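Long-range contacts in endosialidase (Enterobacteria phage phi92, PDB 4HIZ), which hydrolyses polysialic acid chains internally, acting as an endosialidase on alpha-2,8 and alpha-2,9 linkages between sialic acid units: residues G320-N325 with S332-R337; S373-S378 with I441-W446; Y409-E414 with G482-I487. All coordinates share one frame; numbering follows the deposited sequence. Where two conformers were deposited one is given.

In the fold
The three contacts illustrate how a beta-propeller is held together at two levels: within a blade and between blades. Contact 1 closes the outer hairpin of one four-stranded sheet, whereas contacts 2 and 3 join sheets that face each other. The centres of contacts 1 and 2 lie about 22 Å apart, those of 1 and 3 about 27 Å. Contacts 2 and 3, about 17 Å apart between centres, share a sheet through strands 407-413 and 435-442 and touch where Ile-441 CG1 meets Ile-410 CD1 at 4.0 Å. A calcium ion lies about 7 Å from the Arg-337 side chain. None of the contact residues is among those lining the bound glycans, so all three belong to the propeller framework.

Contact 1: G320-N325 with S332-R337; sequences GILYFN and SSFTRR
Arg-337 lays its guanidinium flat over one face of the Tyr-323 ring, the two planes only 10° apart. The carbon CZ sits 4.0 Å from the Tyr-323 ring centroid, over the face, so this is a cation-pi pair as well as a stack. Arg-337 CZ and NH2 both come to 3.6 Å of Tyr-323 CD2. The arginine chain is extended from CG to NE, and this carries the charged group two residue pairs along the hairpin, from its own partner Ile-321 past Leu-322/Arg-336 to the next pair on the same face, Tyr-323/Thr-335. Its NH1 is hydrogen-bonded to Leu-381 O, and Tyr-323 OH donates to Asn-325 OD1 on a lone pair at 2.9 Å; both flat groups are thus tethered at their polar ends.

Near the turn a second pair of side chains forms. Phe-334 CB lies squarely over the Phe-324 ring, 3.7 Å from its centroid, and the Phe-334 ring continues toward Leu-322, where Phe-334 CD2 meets Leu-322 CB at 4.0 Å. With CG between the backbone N and the carbonyl carbon (chi1 57°), Phe-334 runs side by side with both neighbours. Leu-322 CD2 also packs on Arg-336 CG at 3.7 Å, on the face opposite Tyr-323 and Arg-337.

Between these two layers of side chains runs the antiparallel ladder. Ile-321 and Arg-337 exchange two hydrogen bonds, as do Tyr-323 and Thr-335; Leu-322 and Arg-336 form the non-hydrogen-bonded pair between them. Beyond the ladder a water bridges Asn-325 N, at 2.8 Å, and Ser-333 O.

These are the third and fourth strands of a propeller blade. Strand 335-338 is at the sheet's edge within the chain, while strand 318-324 bonds on its other flank to strand 304-311, where Phe-305 meets the Phe-324 ring and Tyr-309 packs against Leu-322 and Arg-336.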
loop_
_atom_site.group_PDB
_atom_site.type_symbol
_atom_site.label_atom_id
_atom_site.label_comp_id
_atom_site.label_asym_id
_atom_site.label_seq_id
_atom_site.Cartn_x
_atom_site.Cartn_y
_atom_site.Cartn_z
ATOM N N GLY A 320 17.460 -38.389 9.365
ATOM C CA GLY A 320 16.525 -38.941 10.333
ATOM C C GLY A 320 15.940 -37.842 11.174
ATOM O O GLY A 320 15.611 -36.753 10.658
ATOM N N ILE A 321 15.817 -38.115 12.477
ATOM C CA ILE A 321 15.212 -37.146 13.382
ATOM C C ILE A 321 16.099 -36.881 14.586
ATOM O O ILE A 321 16.897 -37.730 14.987
ATOM C CB ILE A 321 13.822 -37.616 13.856
ATOM C CG1 ILE A 321 13.916 -38.852 14.789
ATOM C CG2 ILE A 321 12.907 -37.889 12.616
ATOM C CD1 ILE A 321 12.547 -39.284 15.327
ATOM N N LEU A 322 15.956 -35.694 15.154
ATOM C CA LEU A 322 16.447 -35.427 16.499
ATOM C C LEU A 322 15.232 -35.562 17.401
ATOM O O LEU A 322 14.263 -34.787 17.283
ATOM C CB LEU A 322 17.025 -34.016 16.597
ATOM C CG LEU A 322 18.084 -33.685 15.515
ATOM C CD1 LEU A 322 18.597 -32.275 15.743
ATOM C CD2 LEU A 322 19.272 -34.694 15.525
ATOM N N TYR A 323 15.283 -36.529 18.317
ATOM C CA TYR A 323 14.150 -36.826 19.172
ATOM C C TYR A 323 14.372 -36.236 20.575
ATOM O O TYR A 323 15.345 -36.569 21.245
ATOM C CB TYR A 323 13.932 -38.355 19.229
ATOM C CG TYR A 323 12.934 -38.779 20.276
ATOM C CD1 TYR A 323 11.582 -38.796 20.015
ATOM C CD2 TYR A 323 13.368 -39.155 21.542
ATOM C CE1 TYR A 323 10.682 -39.177 21.005
ATOM C CE2 TYR A 323 12.488 -39.520 22.520
ATOM C CZ TYR A 323 11.154 -39.538 22.258
ATOM O OH TYR A 323 10.308 -39.929 23.297
ATOM N N PHE A 324 13.487 -35.333 20.987
ATOM C CA PHE A 324 13.606 -34.624 22.262
ATOM C C PHE A 324 12.573 -35.218 23.208
ATOM O O PHE A 324 11.367 -35.092 23.002
ATOM C CB PHE A 324 13.265 -33.140 22.076
ATOM C CG PHE A 324 14.287 -32.362 21.320
ATOM C CD1 PHE A 324 14.382 -32.464 19.916
ATOM C CD2 PHE A 324 15.136 -31.496 22.001
ATOM C CE1 PHE A 324 15.319 -31.720 19.224
ATOM C CE2 PHE A 324 16.086 -30.733 21.305
ATOM C CZ PHE A 324 16.157 -30.835 19.901
ATOM N N ASN A 325 13.032 -35.881 24.271
ATOM C CA ASN A 325 12.091 -36.571 25.131
ATOM C C ASN A 325 11.272 -35.617 26.015
ATOM O O ASN A 325 10.084 -35.876 26.304
ATOM C CB ASN A 325 12.840 -37.611 25.976
ATOM C CG ASN A 325 11.880 -38.545 26.680
ATOM O OD1 ASN A 325 11.128 -39.287 26.024
ATOM N ND2 ASN A 325 11.851 -38.480 28.004
ATOM N N SER A 332 18.249 -29.164 25.854
ATOM C CA SER A 332 19.457 -29.554 25.130
ATOM C C SER A 332 19.577 -31.067 24.889
ATOM O O SER A 332 20.534 -31.510 24.243
ATOM C CB SER A 332 20.709 -29.068 25.872
ATOM O OG SER A 332 20.923 -29.859 27.040
ATOM N N SER A 333 18.629 -31.849 25.403
ATOM C CA SER A 333 18.719 -33.311 25.367
ATOM C C SER A 333 17.924 -33.956 24.225
ATOM O O SER A 333 16.690 -33.892 24.203
ATOM C CB SER A 333 18.196 -33.867 26.680
ATOM O OG SER A 333 18.370 -35.276 26.706
ATOM N N PHE A 334 18.622 -34.578 23.287
ATOM C CA PHE A 334 17.957 -35.241 22.177
ATOM C C PHE A 334 18.776 -36.410 21.714
ATOM O O PHE A 334 19.973 -36.526 22.045
ATOM C CB PHE A 334 17.737 -34.255 20.972
ATOM C CG PHE A 334 19.011 -33.648 20.478
ATOM C CD1 PHE A 334 19.517 -32.493 21.055
ATOM C CD2 PHE A 334 19.759 -34.286 19.482
ATOM C CE1 PHE A 334 20.727 -31.959 20.630
ATOM C CE2 PHE A 334 20.965 -33.742 19.029
ATOM C CZ PHE A 334 21.452 -32.585 19.604
ATOM N N THR A 335 18.140 -37.300 20.973
ATOM C CA THR A 335 18.895 -38.416 20.382
ATOM C C THR A 335 18.648 -38.455 18.895
ATOM O O THR A 335 17.575 -38.109 18.414
ATOM C CB THR A 335 18.496 -39.794 20.939
ATOM O OG1 THR A 335 17.069 -39.919 20.887
ATOM C CG2 THR A 335 19.006 -39.982 22.366
ATOM N N ARG A 336 19.673 -38.869 18.153
ATOM C CA ARG A 336 19.569 -38.989 16.703
ATOM C C ARG A 336 19.035 -40.373 16.368
ATOM O O ARG A 336 19.587 -41.406 16.835
ATOM C CB ARG A 336 20.939 -38.808 16.059
ATOM C CG ARG A 336 21.599 -37.469 16.352
ATOM C CD ARG A 336 22.852 -37.308 15.483
ATOM N NE ARG A 336 23.589 -36.107 15.865
ATOM C CZ ARG A 336 24.305 -35.381 15.024
ATOM N NH1 ARG A 336 24.392 -35.748 13.750
ATOM N NH2 ARG A 336 24.957 -34.309 15.471
ATOM N N ARG A 337 17.972 -40.419 15.580
ATOM C CA ARG A 337 17.399 -41.682 15.120
ATOM C C ARG A 337 17.333 -41.664 13.608
ATOM O O ARG A 337 16.620 -40.824 13.031
ATOM C CB ARG A 337 16.014 -41.877 15.739
ATOM C CG ARG A 337 16.104 -42.039 17.291
ATOM C CD ARG A 337 14.768 -42.050 17.971
ATOM N NE ARG A 337 14.974 -42.219 19.420
ATOM C CZ ARG A 337 14.014 -42.436 20.297
ATOM N NH1 ARG A 337 12.765 -42.536 19.895
ATOM N NH2 ARG A 337 14.324 -42.594 21.582
HETATM O O HOH W 1 15.807 -38.259 23.624
HETATM O O HOH W 2 15.619 -36.535 25.188
#

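Contact 2: S373-S378 with I441-W446; sequences STLAMS and INVSSW
Met-377 folds back over the indole of Trp-446 with its methylene, rather than its sulfur, as the atom in closest touch. CG lies over the six-membered ring, 3.5 Å from its centroid, in a CH-pi contact. SD stands farther out along almost the same normal, at 4.9 Å from that centroid and only 3° off the axis, a Met-aromatic contact at long range. The chain is bent at both later torsions, chi2 96° and chi3 94°, values well away from the staggered positions. A molecule related by crystal symmetry also touches this methionine, and may influence its shape.

The indole is pushed in with its six-membered ring leading, and CH2 comes nearest to the strand. There Trp-446 CH2 meets Leu-375 CG at 3.7 Å and the carbonyl carbon, Ala-376 C, at 3.8 Å. Leu-375 and Met-377, alternate residues of one strand, therefore both receive the indole on the same side of their sheet.

This is the way successive blades of a beta-propeller pack: strand 374-378 lies in one blade; strand 435-442, from which the turn to Trp-446 leads off, lies in the sheet of the next. Between them the contact is entirely apolar. Leu-375, its CG anti to the backbone N, sends CD2 to within 4.1 Å of Ile-441 CG2, and the two side chains overlap while running in opposing senses. Val-443 CG1 lies more loosely against the same leucine methyl.

The turn leading to Trp-446 is shaped by an Asx motif, in which Ser-445 N donates to Asn-442 OD1 at 3.1 Å from above the carbonyl plane. Leu-408 of strand 407-413 packs against both Leu-375 and Val-443, while Leu-388 of strand 386-389 touches Trp-446.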
loop_
_atom_site.group_PDB
_atom_site.type_symbol
_atom_site.label_atom_id
_atom_site.label_comp_id
_atom_site.label_asym_id
_atom_site.label_seq_id
_atom_site.Cartn_x
_atom_site.Cartn_y
_atom_site.Cartn_z
ATOM N N SER A 373 12.879 -39.677 -3.747
ATOM C CA SER A 373 12.072 -39.601 -2.517
ATOM C C SER A 373 11.486 -40.935 -2.076
ATOM O O SER A 373 11.042 -41.764 -2.904
ATOM C CB SER A 373 10.886 -38.659 -2.752
ATOM O OG SER A 373 11.368 -37.344 -2.943
ATOM N N THR A 374 11.396 -41.076 -0.752
ATOM C CA THR A 374 10.871 -42.273 -0.095
ATOM C C THR A 374 9.851 -41.814 0.927
ATOM O O THR A 374 10.021 -40.760 1.545
ATOM C CB THR A 374 12.020 -42.967 0.674
ATOM O OG1 THR A 374 13.043 -43.328 -0.256
ATOM C CG2 THR A 374 11.570 -44.242 1.391
ATOM N N LEU A 375 8.794 -42.600 1.079
ATOM C CA LEU A 375 7.835 -42.455 2.167
ATOM C C LEU A 375 8.132 -43.533 3.202
ATOM O O LEU A 375 8.365 -44.692 2.851
ATOM C CB LEU A 375 6.394 -42.611 1.644
ATOM C CG LEU A 375 5.248 -42.691 2.669
ATOM C CD1 LEU A 375 5.111 -41.391 3.493
ATOM C CD2 LEU A 375 3.915 -43.009 1.960
ATOM N N ALA A 376 8.145 -43.168 4.474
ATOM C CA ALA A 376 8.459 -44.160 5.512
ATOM C C ALA A 376 7.524 -43.954 6.702
ATOM O O ALA A 376 6.980 -42.855 6.883
ATOM C CB ALA A 376 9.912 -44.024 5.918
ATOM N N MET A 377 7.322 -45.006 7.511
ATOM C CA MET A 377 6.566 -44.848 8.739
ATOM C C MET A 377 7.229 -45.650 9.846
ATOM O O MET A 377 7.839 -46.684 9.576
ATOM C CB MET A 377 5.116 -45.292 8.531
ATOM C CG MET A 377 4.987 -46.746 8.169
ATOM S SD MET A 377 4.640 -47.782 9.620
ATOM C CE MET A 377 2.885 -47.738 9.383
ATOM N N SER A 378 7.109 -45.174 11.084
ATOM C CA SER A 378 7.707 -45.871 12.219
ATOM C C SER A 378 6.666 -45.938 13.299
ATOM O O SER A 378 6.048 -44.928 13.629
ATOM C CB SER A 378 8.923 -45.111 12.743
ATOM O OG SER A 378 9.396 -45.689 13.963
ATOM N N ILE A 441 -2.099 -40.832 -0.667
ATOM C CA ILE A 441 -1.680 -42.214 -0.387
ATOM C C ILE A 441 -2.457 -42.759 0.804
ATOM O O ILE A 441 -2.450 -42.145 1.860
ATOM C CB ILE A 441 -0.160 -42.296 -0.057
ATOM C CG1 ILE A 441 0.697 -41.674 -1.167
ATOM C CG2 ILE A 441 0.271 -43.769 0.219
ATOM C CD1 ILE A 441 0.396 -42.207 -2.476
ATOM N N ASN A 442 -3.139 -43.891 0.621
ATOM C CA ASN A 442 -3.825 -44.555 1.720
ATOM C C ASN A 442 -2.780 -45.233 2.605
ATOM O O ASN A 442 -2.115 -46.199 2.175
ATOM C CB ASN A 442 -4.800 -45.605 1.183
ATOM C CG ASN A 442 -5.710 -46.156 2.269
ATOM O OD1 ASN A 442 -5.286 -46.331 3.424
ATOM N ND2 ASN A 442 -6.982 -46.397 1.919
ATOM N N VAL A 443 -2.612 -44.727 3.828
ATOM C CA VAL A 443 -1.658 -45.351 4.753
ATOM C C VAL A 443 -2.373 -46.158 5.832
ATOM O O VAL A 443 -1.699 -46.777 6.656
ATOM C CB VAL A 443 -0.675 -44.328 5.365
ATOM C CG1 VAL A 443 0.208 -43.679 4.247
ATOM C CG2 VAL A 443 -1.439 -43.254 6.143
ATOM N N SER A 444 -3.710 -46.169 5.853
ATOM C CA SER A 444 -4.422 -47.063 6.777
ATOM C C SER A 444 -4.205 -48.504 6.329
ATOM O O SER A 444 -4.107 -49.436 7.159
ATOM C CB SER A 444 -5.919 -46.751 6.832
ATOM O OG SER A 444 -6.590 -47.280 5.704
ATOM N N SER A 445 -4.144 -48.676 5.012
ATOM C CA SER A 445 -3.740 -49.921 4.379
ATOM C C SER A 445 -2.424 -49.629 3.689
ATOM O O SER A 445 -2.416 -49.306 2.508
ATOM C CB SER A 445 -4.760 -50.353 3.321
ATOM O OG SER A 445 -6.042 -50.593 3.870
ATOM N N TRP A 446 -1.329 -49.725 4.431
ATOM C CA TRP A 446 -0.016 -49.362 3.922
ATOM C C TRP A 446 0.298 -50.129 2.647
ATOM O O TRP A 446 0.263 -51.364 2.646
ATOM C CB TRP A 446 1.021 -49.712 4.996
ATOM C CG TRP A 446 2.442 -49.241 4.722
ATOM C CD1 TRP A 446 3.493 -50.020 4.353
ATOM C CD2 TRP A 446 2.957 -47.892 4.837
ATOM N NE1 TRP A 446 4.631 -49.252 4.230
ATOM C CE2 TRP A 446 4.335 -47.949 4.534
ATOM C CE3 TRP A 446 2.389 -46.655 5.191
ATOM C CZ2 TRP A 446 5.157 -46.815 4.539
ATOM C CZ3 TRP A 446 3.197 -45.536 5.218
ATOM C CH2 TRP A 446 4.577 -45.621 4.876
#

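Contact 3: Y409-E414 with G482-I487; sequences YIFGTE and GWLYYI
Tyr-409 begins the contact with its CB, which rests 3.9 Å from Leu-484 CD1, while its hydroxyl is hydrogen-bonded to Lys-440 NZ. Two residues on, Phe-411 meets both Leu-484 and Tyr-486, which come to the same side of its ring, the leucine obliquely at the CZ end. Phe-411 CZ touches Leu-484 CD2 at 3.5 Å, and the phenylalanine ring lies near parallel to that of Tyr-486 (planes 21° apart) but slid so far that the rings barely overlap. Each ring is instead roofed by the other's methylene: Phe-411 CB sits over the centre of the Tyr-486 ring, 3.5 Å from its centroid, and Tyr-486 CB lies over the Phe-411 face, toward the rim.

Strands 409-413 and 483-487 run nearly parallel, but with their axes 8.9 Å apart they belong to separate sheets, facing each other like consecutive propeller blades with side chains filling the interface. Val-477 of strand 473-480 touches Phe-411, Leu-484 and Tyr-486 there.

At Thr-413 the contact turns polar. Tyr-486, its CG anti to the backbone N (chi1 170°), reaches across the interface until its OH forms a 2.8 Å hydrogen bond with Thr-413 OG1, which lies in the ring plane at its edge. Thr-436 OG1 is a second partner of this buried threonine hydroxyl.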
loop_
_atom_site.group_PDB
_atom_site.type_symbol
_atom_site.label_atom_id
_atom_site.label_comp_id
_atom_site.label_asym_id
_atom_site.label_seq_id
_atom_site.Cartn_x
_atom_site.Cartn_y
_atom_site.Cartn_z
ATOM N N TYR A 409 -1.916 -36.592 2.228
ATOM C CA TYR A 409 -1.919 -35.675 1.068
ATOM C C TYR A 409 -0.512 -35.104 0.984
ATOM O O TYR A 409 -0.080 -34.367 1.890
ATOM C CB TYR A 409 -2.917 -34.538 1.275
ATOM C CG TYR A 409 -4.358 -34.902 1.102
ATOM C CD1 TYR A 409 -5.048 -35.584 2.089
ATOM C CD2 TYR A 409 -5.057 -34.503 -0.026
ATOM C CE1 TYR A 409 -6.387 -35.876 1.929
ATOM C CE2 TYR A 409 -6.378 -34.795 -0.179
ATOM C CZ TYR A 409 -7.043 -35.475 0.802
ATOM O OH TYR A 409 -8.382 -35.769 0.654
ATOM N N ILE A 410 0.212 -35.477 -0.084
ATOM C CA ILE A 410 1.638 -35.183 -0.226
ATOM C C ILE A 410 1.859 -34.272 -1.437
ATOM O O ILE A 410 1.335 -34.573 -2.502
ATOM C CB ILE A 410 2.450 -36.490 -0.421
ATOM C CG1 ILE A 410 2.190 -37.422 0.772
ATOM C CG2 ILE A 410 3.941 -36.164 -0.544
ATOM C CD1 ILE A 410 2.811 -38.819 0.605
ATOM N N PHE A 411 2.643 -33.208 -1.255
ATOM C CA PHE A 411 2.817 -32.165 -2.275
ATOM C C PHE A 411 4.290 -32.017 -2.617
ATOM O O PHE A 411 5.161 -32.155 -1.758
ATOM C CB PHE A 411 2.317 -30.809 -1.743
ATOM C CG PHE A 411 0.834 -30.755 -1.499
ATOM C CD1 PHE A 411 0.278 -31.332 -0.341
ATOM C CD2 PHE A 411 -0.005 -30.194 -2.428
ATOM C CE1 PHE A 411 -1.085 -31.287 -0.114
ATOM C CE2 PHE A 411 -1.402 -30.125 -2.199
ATOM C CZ PHE A 411 -1.946 -30.662 -1.051
ATOM N N GLY A 412 4.569 -31.638 -3.856
ATOM C CA GLY A 412 5.916 -31.275 -4.249
ATOM C C GLY A 412 5.821 -30.392 -5.484
ATOM O O GLY A 412 4.761 -30.311 -6.118
ATOM N N THR A 413 6.909 -29.706 -5.769
ATOM C CA THR A 413 6.942 -28.785 -6.926
ATOM C C THR A 413 8.277 -28.931 -7.608
ATOM O O THR A 413 9.306 -28.899 -6.937
ATOM C CB THR A 413 6.797 -27.336 -6.430
ATOM O OG1 THR A 413 5.575 -27.197 -5.686
ATOM C CG2 THR A 413 6.797 -26.326 -7.592
ATOM N N GLU A 414 8.294 -29.015 -8.943
ATOM C CA GLU A 414 9.605 -29.024 -9.606
ATOM C C GLU A 414 10.184 -27.578 -9.614
ATOM O O GLU A 414 9.447 -26.596 -9.494
ATOM C CB GLU A 414 9.515 -29.625 -11.015
ATOM C CG GLU A 414 8.574 -28.793 -11.923
ATOM C CD GLU A 414 8.294 -29.453 -13.279
ATOM O OE1 GLU A 414 8.897 -30.512 -13.591
ATOM O OE2 GLU A 414 7.466 -28.890 -14.054
ATOM N N GLY A 482 -11.678 -27.635 8.077
ATOM C CA GLY A 482 -11.965 -28.269 6.797
ATOM C C GLY A 482 -11.119 -27.866 5.612
ATOM O O GLY A 482 -11.460 -28.211 4.485
ATOM N N TRP A 483 -10.014 -27.170 5.867
ATOM C CA TRP A 483 -9.127 -26.751 4.800
ATOM C C TRP A 483 -7.693 -27.204 5.064
ATOM O O TRP A 483 -7.191 -27.139 6.196
ATOM C CB TRP A 483 -9.095 -25.215 4.723
ATOM C CG TRP A 483 -10.324 -24.506 4.261
ATOM C CD1 TRP A 483 -11.099 -23.643 5.000
ATOM C CD2 TRP A 483 -10.877 -24.533 2.944
ATOM N NE1 TRP A 483 -12.101 -23.120 4.198
ATOM C CE2 TRP A 483 -12.001 -23.676 2.941
ATOM C CE3 TRP A 483 -10.548 -25.234 1.770
ATOM C CZ2 TRP A 483 -12.781 -23.470 1.787
ATOM C CZ3 TRP A 483 -11.328 -25.036 0.616
ATOM C CH2 TRP A 483 -12.436 -24.158 0.640
ATOM N N LEU A 484 -7.032 -27.678 4.017
ATOM C CA LEU A 484 -5.606 -28.017 4.081
ATOM C C LEU A 484 -4.856 -26.946 3.249
ATOM O O LEU A 484 -5.386 -26.467 2.248
ATOM C CB LEU A 484 -5.430 -29.411 3.474
ATOM C CG LEU A 484 -3.968 -29.859 3.267
ATOM C CD1 LEU A 484 -3.868 -31.412 3.400
ATOM C CD2 LEU A 484 -3.398 -29.414 1.909
ATOM N N TYR A 485 -3.656 -26.562 3.676
ATOM C CA TYR A 485 -2.866 -25.525 3.004
ATOM C C TYR A 485 -1.496 -26.088 2.633
ATOM O O TYR A 485 -0.757 -26.559 3.503
ATOM C CB TYR A 485 -2.643 -24.324 3.924
ATOM C CG TYR A 485 -3.964 -23.752 4.413
ATOM C CD1 TYR A 485 -4.602 -24.296 5.541
ATOM C CD2 TYR A 485 -4.582 -22.680 3.762
ATOM C CE1 TYR A 485 -5.825 -23.823 5.999
ATOM C CE2 TYR A 485 -5.787 -22.195 4.224
ATOM C CZ TYR A 485 -6.395 -22.755 5.322
ATOM O OH TYR A 485 -7.629 -22.263 5.764
ATOM N N TYR A 486 -1.174 -26.030 1.340
ATOM C CA TYR A 486 0.215 -26.243 0.913
ATOM C C TYR A 486 0.758 -24.858 0.640
ATOM O O TYR A 486 0.272 -24.168 -0.273
ATOM C CB TYR A 486 0.260 -27.121 -0.337
ATOM C CG TYR A 486 1.630 -27.223 -1.043
ATOM C CD1 TYR A 486 2.790 -27.476 -0.328
ATOM C CD2 TYR A 486 1.746 -27.057 -2.431
ATOM C CE1 TYR A 486 4.010 -27.621 -0.941
ATOM C CE2 TYR A 486 2.969 -27.184 -3.083
ATOM C CZ TYR A 486 4.104 -27.462 -2.320
ATOM O OH TYR A 486 5.322 -27.584 -2.946
ATOM N N ILE A 487 1.747 -24.437 1.415
ATOM C CA ILE A 487 2.201 -23.049 1.362
ATOM C C ILE A 487 3.648 -23.123 0.917
ATOM O O ILE A 487 4.484 -23.802 1.545
ATOM C CB ILE A 487 2.074 -22.357 2.738
ATOM C CG1 ILE A 487 0.634 -22.536 3.244
ATOM C CG2 ILE A 487 2.455 -20.844 2.647
ATOM C CD1 ILE A 487 0.337 -21.766 4.548
#